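Local atomic coordinates of glyoxalase-related enzyme, AraC type (Clostridium phytofermentans, PDB entry 3BT3), a protein that is of uncharacterised function but belongs to the glyoxalase-related vicinal oxygen chelate (VOC) superfamily and probably serves as the ligand-sensing part of an AraC-type transcription regulator. Residues P25-K30 and R79-F84; G94-E99 and L139-S144. All coordinates share one frame; numbering follows the deposited sequence.

Interaction 1: P25-K30 and R79-F84; sequences PVYFTK and RGFHLF
P25 and F81 meet where two parallel strands begin to pair. The proline ring crosses the phenylalanine at about a right angle, and P25 CG lies 3.5 Å from F81 CD1. Y27 approaches the F81 ring from further along its strand. It turns an edge toward the F81 face, with ring planes 72° apart. Y27 CG stands anti to the backbone N (chi1 -175°), which runs the ring alongside L83. There Y27 CD2 is 3.7 Å from L83 CD2.

V26, H82, F28 and F84 point to the other face of the sheet. V26 CG1 touches the rim of the F84 ring near its plane, 3.8 Å from F84 CE2. F28 reaches across to the base of the same side chain, with its CE1 3.6 Å from F84 CB. The two phenylalanine ring planes are 32° apart.

Backbone bonds set V26 opposite H82, Y27 opposite L83 and F28 opposite F84. H82 N donates to P25 O at 2.9 Å, F84 N to Y27 O at 3.1 Å, and T29 N to F84 O at 2.9 Å. Y27 N to H82 O is bent and weak.

Polar ends find partners further out. Y27 OH bonds D135 and T133, T29 OG1 bonds T35, and H82 ND1 donates to G24 O.

Strands 26-29 and 81-85 are the first and last of a βαβββ unit, the module of VOC proteins, set side by side and parallel. Strand 26-29 is one of the two outermost strands of its four-stranded sheet within this chain. Strand 81-85 separates it from strand 58-64, and helix 32-41 packs on the face that carries Y27 and L83.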
ATOM      1  N   PRO A  25      -1.826   1.010   1.892  1.00 25.65           N
ATOM      2  CA  PRO A  25      -1.760  -0.297   1.231  1.00 24.75           C
ATOM      3  C   PRO A  25      -2.927  -1.219   1.576  1.00 24.90           C
ATOM      4  O   PRO A  25      -3.549  -1.077   2.633  1.00 24.90           O
ATOM      5  CB  PRO A  25      -0.419  -0.860   1.705  1.00 25.25           C
ATOM      6  CG  PRO A  25      -0.173  -0.160   3.002  1.00 27.41           C
ATOM      7  CD  PRO A  25      -0.629   1.245   2.716  1.00 25.68           C
ATOM      8  N   VAL A  26      -3.230  -2.149   0.670  1.00 23.49           N
ATOM      9  CA  VAL A  26      -4.312  -3.104   0.884  1.00 25.13           C
ATOM     10  C   VAL A  26      -3.779  -4.440   1.389  1.00 26.12           C
ATOM     11  O   VAL A  26      -2.652  -4.824   1.085  1.00 29.64           O
ATOM     12  CB  VAL A  26      -5.105  -3.362  -0.399  1.00 23.98           C
ATOM     13  CG1 VAL A  26      -5.831  -2.091  -0.807  1.00 23.45           C
ATOM     14  CG2 VAL A  26      -4.169  -3.863  -1.505  1.00 21.01           C
ATOM     15  N   TYR A  27      -4.599  -5.150   2.152  1.00 24.67           N
ATOM     16  CA  TYR A  27      -4.202  -6.436   2.723  1.00 24.74           C
ATOM     17  C   TYR A  27      -5.429  -7.361   2.770  1.00 24.98           C
ATOM     18  O   TYR A  27      -6.477  -6.980   3.283  1.00 26.63           O
ATOM     19  CB  TYR A  27      -3.659  -6.176   4.126  1.00 23.82           C
ATOM     20  CG  TYR A  27      -3.081  -7.364   4.842  1.00 23.88           C
ATOM     21  CD1 TYR A  27      -1.712  -7.439   5.116  1.00 21.46           C
ATOM     22  CD2 TYR A  27      -3.905  -8.400   5.288  1.00 21.83           C
ATOM     23  CE1 TYR A  27      -1.183  -8.516   5.823  1.00 20.58           C
ATOM     24  CE2 TYR A  27      -3.388  -9.474   5.989  1.00 21.98           C
ATOM     25  CZ  TYR A  27      -2.030  -9.528   6.255  1.00 21.09           C
ATOM     26  OH  TYR A  27      -1.526 -10.585   6.967  1.00 18.19           O
ATOM     27  N   PHE A  28      -5.313  -8.569   2.240  1.00 23.69           N
ATOM     28  CA  PHE A  28      -6.462  -9.467   2.245  1.00 25.31           C
ATOM     29  C   PHE A  28      -6.378 -10.579   3.279  1.00 24.01           C
ATOM     30  O   PHE A  28      -5.317 -11.137   3.515  1.00 26.45           O
ATOM     31  CB  PHE A  28      -6.663 -10.039   0.837  1.00 25.59           C
ATOM     32  CG  PHE A  28      -6.986  -8.989  -0.179  1.00 27.62           C
ATOM     33  CD1 PHE A  28      -8.290  -8.533  -0.339  1.00 28.59           C
ATOM     34  CD2 PHE A  28      -5.969  -8.370  -0.898  1.00 27.99           C
ATOM     35  CE1 PHE A  28      -8.573  -7.464  -1.195  1.00 28.96           C
ATOM     36  CE2 PHE A  28      -6.239  -7.309  -1.748  1.00 28.89           C
ATOM     37  CZ  PHE A  28      -7.546  -6.852  -1.897  1.00 29.34           C
ATOM     38  N   THR A  29      -7.508 -10.896   3.901  1.00 24.03           N
ATOM     39  CA  THR A  29      -7.538 -11.938   4.922  1.00 26.09           C
ATOM     40  C   THR A  29      -8.849 -12.711   4.985  1.00 25.72           C
ATOM     41  O   THR A  29      -9.923 -12.143   4.792  1.00 27.13           O
ATOM     42  CB  THR A  29      -7.250 -11.348   6.336  1.00 25.59           C
ATOM     43  OG1 THR A  29      -7.440 -12.355   7.338  1.00 25.16           O
ATOM     44  CG2 THR A  29      -8.183 -10.195   6.627  1.00 27.70           C
ATOM     45  N   LYS A  30      -8.744 -14.009   5.270  1.00 28.85           N
ATOM     46  CA  LYS A  30      -9.909 -14.888   5.399  1.00 30.20           C
ATOM     47  C   LYS A  30     -10.529 -14.806   6.799  1.00 28.26           C
ATOM     48  O   LYS A  30     -11.674 -15.196   6.990  1.00 28.81           O
ATOM     49  CB  LYS A  30      -9.528 -16.340   5.094  1.00 32.52           C
ATOM     50  CG  LYS A  30      -9.116 -16.587   3.654  1.00 37.06           C
ATOM     51  CD  LYS A  30     -10.208 -16.155   2.671  1.00 42.40           C
ATOM     52  CE  LYS A  30     -11.481 -16.986   2.823  1.00 45.58           C
ATOM     53  NZ  LYS A  30     -11.265 -18.431   2.492  1.00 48.33           N
ATOM     54  N   ARG A  79      -1.880   5.796   7.184  1.00 48.18           N
ATOM     55  CA  ARG A  79      -0.728   5.089   6.647  1.00 46.23           C
ATOM     56  C   ARG A  79      -0.633   3.638   7.120  1.00 43.33           C
ATOM     57  O   ARG A  79       0.455   3.076   7.186  1.00 43.38           O
ATOM     58  CB  ARG A  79       0.566   5.823   7.006  1.00 48.23           C
ATOM     59  CG  ARG A  79       0.904   5.803   8.481  1.00 51.49           C
ATOM     60  CD  ARG A  79       2.400   5.959   8.654  1.00 55.09           C
ATOM     61  NE  ARG A  79       2.887   7.150   7.971  1.00 56.98           N
ATOM     62  CZ  ARG A  79       3.115   8.315   8.571  1.00 59.01           C
ATOM     63  NH1 ARG A  79       2.907   8.448   9.876  1.00 57.53           N
ATOM     64  NH2 ARG A  79       3.538   9.352   7.859  1.00 58.82           N
ATOM     65  N   GLY A  80      -1.767   3.036   7.459  1.00 40.22           N
ATOM     66  CA  GLY A  80      -1.748   1.650   7.889  1.00 37.39           C
ATOM     67  C   GLY A  80      -2.167   0.750   6.738  1.00 33.58           C
ATOM     68  O   GLY A  80      -1.945   1.086   5.574  1.00 34.93           O
ATOM     69  N   PHE A  81      -2.757  -0.396   7.055  1.00 30.13           N
ATOM     70  CA  PHE A  81      -3.235  -1.315   6.024  1.00 28.35           C
ATOM     71  C   PHE A  81      -4.756  -1.371   6.057  1.00 26.83           C
ATOM     72  O   PHE A  81      -5.359  -1.369   7.130  1.00 26.35           O
ATOM     73  CB  PHE A  81      -2.708  -2.733   6.264  1.00 29.51           C
ATOM     74  CG  PHE A  81      -1.255  -2.913   5.937  1.00 30.80           C
ATOM     75  CD1 PHE A  81      -0.849  -3.184   4.632  1.00 31.10           C
ATOM     76  CD2 PHE A  81      -0.288  -2.817   6.935  1.00 31.03           C
ATOM     77  CE1 PHE A  81       0.502  -3.356   4.325  1.00 31.61           C
ATOM     78  CE2 PHE A  81       1.065  -2.983   6.641  1.00 31.22           C
ATOM     79  CZ  PHE A  81       1.461  -3.256   5.332  1.00 31.49           C
ATOM     80  N   HIS A  82      -5.376  -1.389   4.884  1.00 26.43           N
ATOM     81  CA  HIS A  82      -6.824  -1.526   4.802  1.00 25.43           C
ATOM     82  C   HIS A  82      -6.979  -3.039   4.762  1.00 24.53           C
ATOM     83  O   HIS A  82      -6.236  -3.703   4.049  1.00 24.68           O
ATOM     84  CB  HIS A  82      -7.378  -0.949   3.500  1.00 25.70           C
ATOM     85  CG  HIS A  82      -7.394   0.545   3.450  1.00 28.05           C
ATOM     86  ND1 HIS A  82      -6.508   1.276   2.688  1.00 27.36           N
ATOM     87  CD2 HIS A  82      -8.201   1.445   4.062  1.00 26.70           C
ATOM     88  CE1 HIS A  82      -6.768   2.564   2.833  1.00 27.86           C
ATOM     89  NE2 HIS A  82      -7.791   2.693   3.660  1.00 27.78           N
ATOM     90  N   LEU A  83      -7.912  -3.584   5.532  1.00 25.17           N
ATOM     91  CA  LEU A  83      -8.130  -5.031   5.548  1.00 24.77           C
ATOM     92  C   LEU A  83      -9.460  -5.386   4.884  1.00 26.09           C
ATOM     93  O   LEU A  83     -10.510  -4.853   5.258  1.00 24.42           O
ATOM     94  CB  LEU A  83      -8.127  -5.551   6.988  1.00 23.65           C
ATOM     95  CG  LEU A  83      -6.920  -5.159   7.859  1.00 22.74           C
ATOM     96  CD1 LEU A  83      -7.227  -5.438   9.328  1.00 21.31           C
ATOM     97  CD2 LEU A  83      -5.691  -5.928   7.421  1.00 15.57           C
ATOM     98  N   PHE A  84      -9.397  -6.284   3.901  1.00 25.86           N
ATOM     99  CA  PHE A  84     -10.560  -6.761   3.152  1.00 25.71           C
ATOM    100  C   PHE A  84     -10.626  -8.289   3.241  1.00 28.82           C
ATOM    101  O   PHE A  84      -9.597  -8.954   3.367  1.00 29.05           O
ATOM    102  CB  PHE A  84     -10.435  -6.378   1.671  1.00 24.91           C
ATOM    103  CG  PHE A  84     -10.377  -4.905   1.422  1.00 27.43           C
ATOM    104  CD1 PHE A  84     -11.537  -4.132   1.451  1.00 27.78           C
ATOM    105  CD2 PHE A  84      -9.161  -4.279   1.176  1.00 26.46           C
ATOM    106  CE1 PHE A  84     -11.486  -2.750   1.236  1.00 25.18           C
ATOM    107  CE2 PHE A  84      -9.101  -2.902   0.961  1.00 27.91           C
ATOM    108  CZ  PHE A  84     -10.268  -2.136   0.994  1.00 26.27           C
TER

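Interaction 2: G94-E99 and L139-S144; sequences GFMMIE and LRFFES
F142 lies across both F95 and M97. From CB, CG sits between the backbone N and the carbonyl carbon (chi1 70°), and this brings the ring over strand 94-99. F142 CD2 comes 3.6 Å from M96 O and equally near F95 CE1. F142 CE2 lies over one face of the F95 ring, 3.5 Å from F95 CZ, with the planes tilted by 33°. F142 CE1 meets M97 CG at 3.5 Å. F142 CZ, at the tip, is 3.4 Å from M97 CB. M97 CA stands over the face of the F142 ring in a CH-pi contact.

Strands 92-99 and 138-144 run parallel, the first and last of a βαβββ unit, the module repeated in VOC proteins. R140 N to G94 O and I98 N to F142 O are among their ladder bonds.

On the same face as F142, the R140 guanidinium has F95 CE1 over its centre, and E128 pairs with NH2. F141 and M96 lie side by side on the other face in a Met-aromatic contact, M96 SD 4.7 Å from the F141 ring centroid. E143 OE2 accepts from I101 N, while E99 makes a salt bridge to R21 of the second subunit.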
ATOM      1  N   GLY A  94       3.989  -5.642   1.991  1.00 27.69           N
ATOM      2  CA  GLY A  94       4.357  -4.365   2.576  1.00 26.77           C
ATOM      3  C   GLY A  94       5.840  -4.054   2.465  1.00 27.00           C
ATOM      4  O   GLY A  94       6.691  -4.941   2.544  1.00 25.28           O
ATOM      5  N   PHE A  95       6.145  -2.775   2.286  1.00 27.80           N
ATOM      6  CA  PHE A  95       7.515  -2.309   2.135  1.00 29.41           C
ATOM      7  C   PHE A  95       7.593  -0.995   2.883  1.00 29.72           C
ATOM      8  O   PHE A  95       7.412   0.063   2.295  1.00 30.17           O
ATOM      9  CB  PHE A  95       7.809  -2.091   0.648  1.00 30.94           C
ATOM     10  CG  PHE A  95       9.208  -1.632   0.368  1.00 32.81           C
ATOM     11  CD1 PHE A  95      10.301  -2.403   0.761  1.00 33.44           C
ATOM     12  CD2 PHE A  95       9.436  -0.438  -0.305  1.00 32.96           C
ATOM     13  CE1 PHE A  95      11.602  -1.994   0.488  1.00 34.77           C
ATOM     14  CE2 PHE A  95      10.737  -0.016  -0.586  1.00 36.30           C
ATOM     15  CZ  PHE A  95      11.826  -0.801  -0.188  1.00 34.91           C
ATOM     16  N   MET A  96       7.861  -1.048   4.180  1.00 30.77           N
ATOM     17  CA  MET A  96       7.877   0.181   4.952  1.00 32.36           C
ATOM     18  C   MET A  96       9.177   0.604   5.627  1.00 32.50           C
ATOM     19  O   MET A  96       9.916  -0.207   6.179  1.00 34.61           O
ATOM     20  CB  MET A  96       6.708   0.170   5.962  1.00 30.14           C
ATOM     21  CG  MET A  96       6.622  -1.005   6.940  1.00 31.08           C
ATOM     22  SD  MET A  96       4.981  -1.109   7.826  1.00 26.69           S
ATOM     23  CE  MET A  96       4.336  -2.510   7.074  1.00 26.26           C
ATOM     24  N   MET A  97       9.441   1.903   5.547  1.00 32.99           N
ATOM     25  CA  MET A  97      10.624   2.508   6.134  1.00 33.26           C
ATOM     26  C   MET A  97      10.346   2.754   7.612  1.00 33.94           C
ATOM     27  O   MET A  97       9.318   3.342   7.963  1.00 33.66           O
ATOM     28  CB  MET A  97      10.931   3.840   5.438  1.00 32.08           C
ATOM     29  CG  MET A  97      12.229   4.530   5.895  1.00 30.73           C
ATOM     30  SD  MET A  97      12.307   6.304   5.465  1.00 30.42           S
ATOM     31  CE  MET A  97      12.515   6.241   3.700  1.00 28.06           C
ATOM     32  N   ILE A  98      11.251   2.300   8.475  1.00 33.68           N
ATOM     33  CA  ILE A  98      11.076   2.506   9.902  1.00 35.62           C
ATOM     34  C   ILE A  98      12.319   3.037  10.590  1.00 37.01           C
ATOM     35  O   ILE A  98      13.380   3.202   9.987  1.00 36.82           O
ATOM     36  CB  ILE A  98      10.675   1.214  10.631  1.00 36.93           C
ATOM     37  CG1 ILE A  98      11.854   0.249  10.655  1.00 38.34           C
ATOM     38  CG2 ILE A  98       9.476   0.575   9.956  1.00 37.51           C
ATOM     39  CD1 ILE A  98      11.654  -0.904  11.603  1.00 42.63           C
ATOM     40  N   GLU A  99      12.169   3.298  11.879  1.00 38.43           N
ATOM     41  CA  GLU A  99      13.261   3.794  12.685  1.00 38.19           C
ATOM     42  C   GLU A  99      13.284   2.926  13.932  1.00 35.91           C
ATOM     43  O   GLU A  99      12.283   2.808  14.630  1.00 34.43           O
ATOM     44  CB  GLU A  99      13.002   5.254  13.035  1.00 42.38           C
ATOM     45  CG  GLU A  99      14.255   6.066  13.271  1.00 48.96           C
ATOM     46  CD  GLU A  99      14.034   7.546  13.010  1.00 53.35           C
ATOM     47  OE1 GLU A  99      15.010   8.320  13.121  1.00 56.59           O
ATOM     48  OE2 GLU A  99      12.885   7.933  12.690  1.00 55.30           O
ATOM     49  N   LEU A 139       6.176  -9.032   5.026  1.00 23.91           N
ATOM     50  CA  LEU A 139       6.267  -7.605   5.285  1.00 23.42           C
ATOM     51  C   LEU A 139       7.742  -7.266   5.374  1.00 24.28           C
ATOM     52  O   LEU A 139       8.476  -7.850   6.182  1.00 21.14           O
ATOM     53  CB  LEU A 139       5.592  -7.229   6.604  1.00 22.43           C
ATOM     54  CG  LEU A 139       4.096  -7.463   6.736  1.00 23.42           C
ATOM     55  CD1 LEU A 139       3.616  -6.895   8.056  1.00 21.15           C
ATOM     56  CD2 LEU A 139       3.368  -6.803   5.569  1.00 24.22           C
ATOM     57  N   ARG A 140       8.174  -6.324   4.545  1.00 24.18           N
ATOM     58  CA  ARG A 140       9.567  -5.899   4.549  1.00 24.08           C
ATOM     59  C   ARG A 140       9.733  -4.611   5.345  1.00 25.17           C
ATOM     60  O   ARG A 140       8.989  -3.650   5.170  1.00 25.92           O
ATOM     61  CB  ARG A 140      10.063  -5.705   3.115  1.00 22.70           C
ATOM     62  CG  ARG A 140      10.091  -7.000   2.302  1.00 24.37           C
ATOM     63  CD  ARG A 140      10.569  -6.777   0.875  1.00 19.49           C
ATOM     64  NE  ARG A 140      11.888  -6.158   0.844  1.00 25.21           N
ATOM     65  CZ  ARG A 140      12.494  -5.739  -0.263  1.00 27.61           C
ATOM     66  NH1 ARG A 140      11.905  -5.872  -1.442  1.00 29.19           N
ATOM     67  NH2 ARG A 140      13.694  -5.180  -0.193  1.00 28.45           N
ATOM     68  N   PHE A 141      10.706  -4.608   6.242  1.00 26.04           N
ATOM     69  CA  PHE A 141      10.982  -3.439   7.064  1.00 28.04           C
ATOM     70  C   PHE A 141      12.420  -3.011   6.795  1.00 29.70           C
ATOM     71  O   PHE A 141      13.321  -3.851   6.720  1.00 30.43           O
ATOM     72  CB  PHE A 141      10.806  -3.787   8.544  1.00 28.34           C
ATOM     73  CG  PHE A 141       9.377  -4.068   8.936  1.00 29.45           C
ATOM     74  CD1 PHE A 141       8.521  -3.030   9.296  1.00 30.19           C
ATOM     75  CD2 PHE A 141       8.884  -5.368   8.936  1.00 29.70           C
ATOM     76  CE1 PHE A 141       7.196  -3.282   9.653  1.00 30.53           C
ATOM     77  CE2 PHE A 141       7.559  -5.632   9.290  1.00 30.77           C
ATOM     78  CZ  PHE A 141       6.716  -4.591   9.650  1.00 30.71           C
ATOM     79  N   PHE A 142      12.648  -1.716   6.623  1.00 29.40           N
ATOM     80  CA  PHE A 142      14.007  -1.267   6.381  1.00 31.75           C
ATOM     81  C   PHE A 142      14.291   0.059   7.043  1.00 34.11           C
ATOM     82  O   PHE A 142      13.378   0.836   7.327  1.00 35.98           O
ATOM     83  CB  PHE A 142      14.299  -1.187   4.869  1.00 31.30           C
ATOM     84  CG  PHE A 142      13.578  -0.072   4.160  1.00 29.93           C
ATOM     85  CD1 PHE A 142      14.114   1.211   4.125  1.00 28.85           C
ATOM     86  CD2 PHE A 142      12.348  -0.303   3.551  1.00 29.52           C
ATOM     87  CE1 PHE A 142      13.431   2.253   3.494  1.00 29.81           C
ATOM     88  CE2 PHE A 142      11.659   0.728   2.919  1.00 29.66           C
ATOM     89  CZ  PHE A 142      12.203   2.010   2.891  1.00 28.30           C
ATOM     90  N   GLU A 143      15.570   0.290   7.313  1.00 36.57           N
ATOM     91  CA  GLU A 143      16.038   1.528   7.922  1.00 38.85           C
ATOM     92  C   GLU A 143      17.339   1.878   7.217  1.00 40.01           C
ATOM     93  O   GLU A 143      18.276   1.067   7.170  1.00 36.08           O
ATOM     94  CB  GLU A 143      16.284   1.341   9.419  1.00 39.74           C
ATOM     95  CG  GLU A 143      16.633   2.631  10.135  1.00 42.17           C
ATOM     96  CD  GLU A 143      16.752   2.466  11.643  1.00 45.81           C
ATOM     97  OE1 GLU A 143      16.827   3.499  12.340  1.00 47.03           O
ATOM     98  OE2 GLU A 143      16.777   1.316  12.134  1.00 44.21           O
ATOM     99  N   SER A 144      17.392   3.075   6.648  1.00 41.86           N
ATOM    100  CA  SER A 144      18.580   3.506   5.931  1.00 47.44           C
ATOM    101  C   SER A 144      19.754   3.752   6.880  1.00 49.17           C
ATOM    102  O   SER A 144      19.561   4.067   8.056  1.00 48.35           O
ATOM    103  CB  SER A 144      18.268   4.768   5.134  1.00 49.42           C
ATOM    104  OG  SER A 144      17.642   5.730   5.956  1.00 53.45           O
TER

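The centres of the two interactions lie about 17 Å apart. Each pairs the first and last strands of a four-stranded mixed sheet with order 1-4-3-2, so the chain builds two similar βαβββ halves in series. Strand 81-85 ends the first half, and strand 92-99 opens the second. The halves touch directly: F81 of interaction 1 packs against M96, G94 and L139 of interaction 2, with F81 CE2 3.3 Å from M96 CE. Both interactions also reach the second subunit. Residues 97-99 extend their sheet across the interface, and F95 of one chain meets H82 and F84 of the other edge-to-face. At F95, then, the second half of one chain packs on the first half of the other.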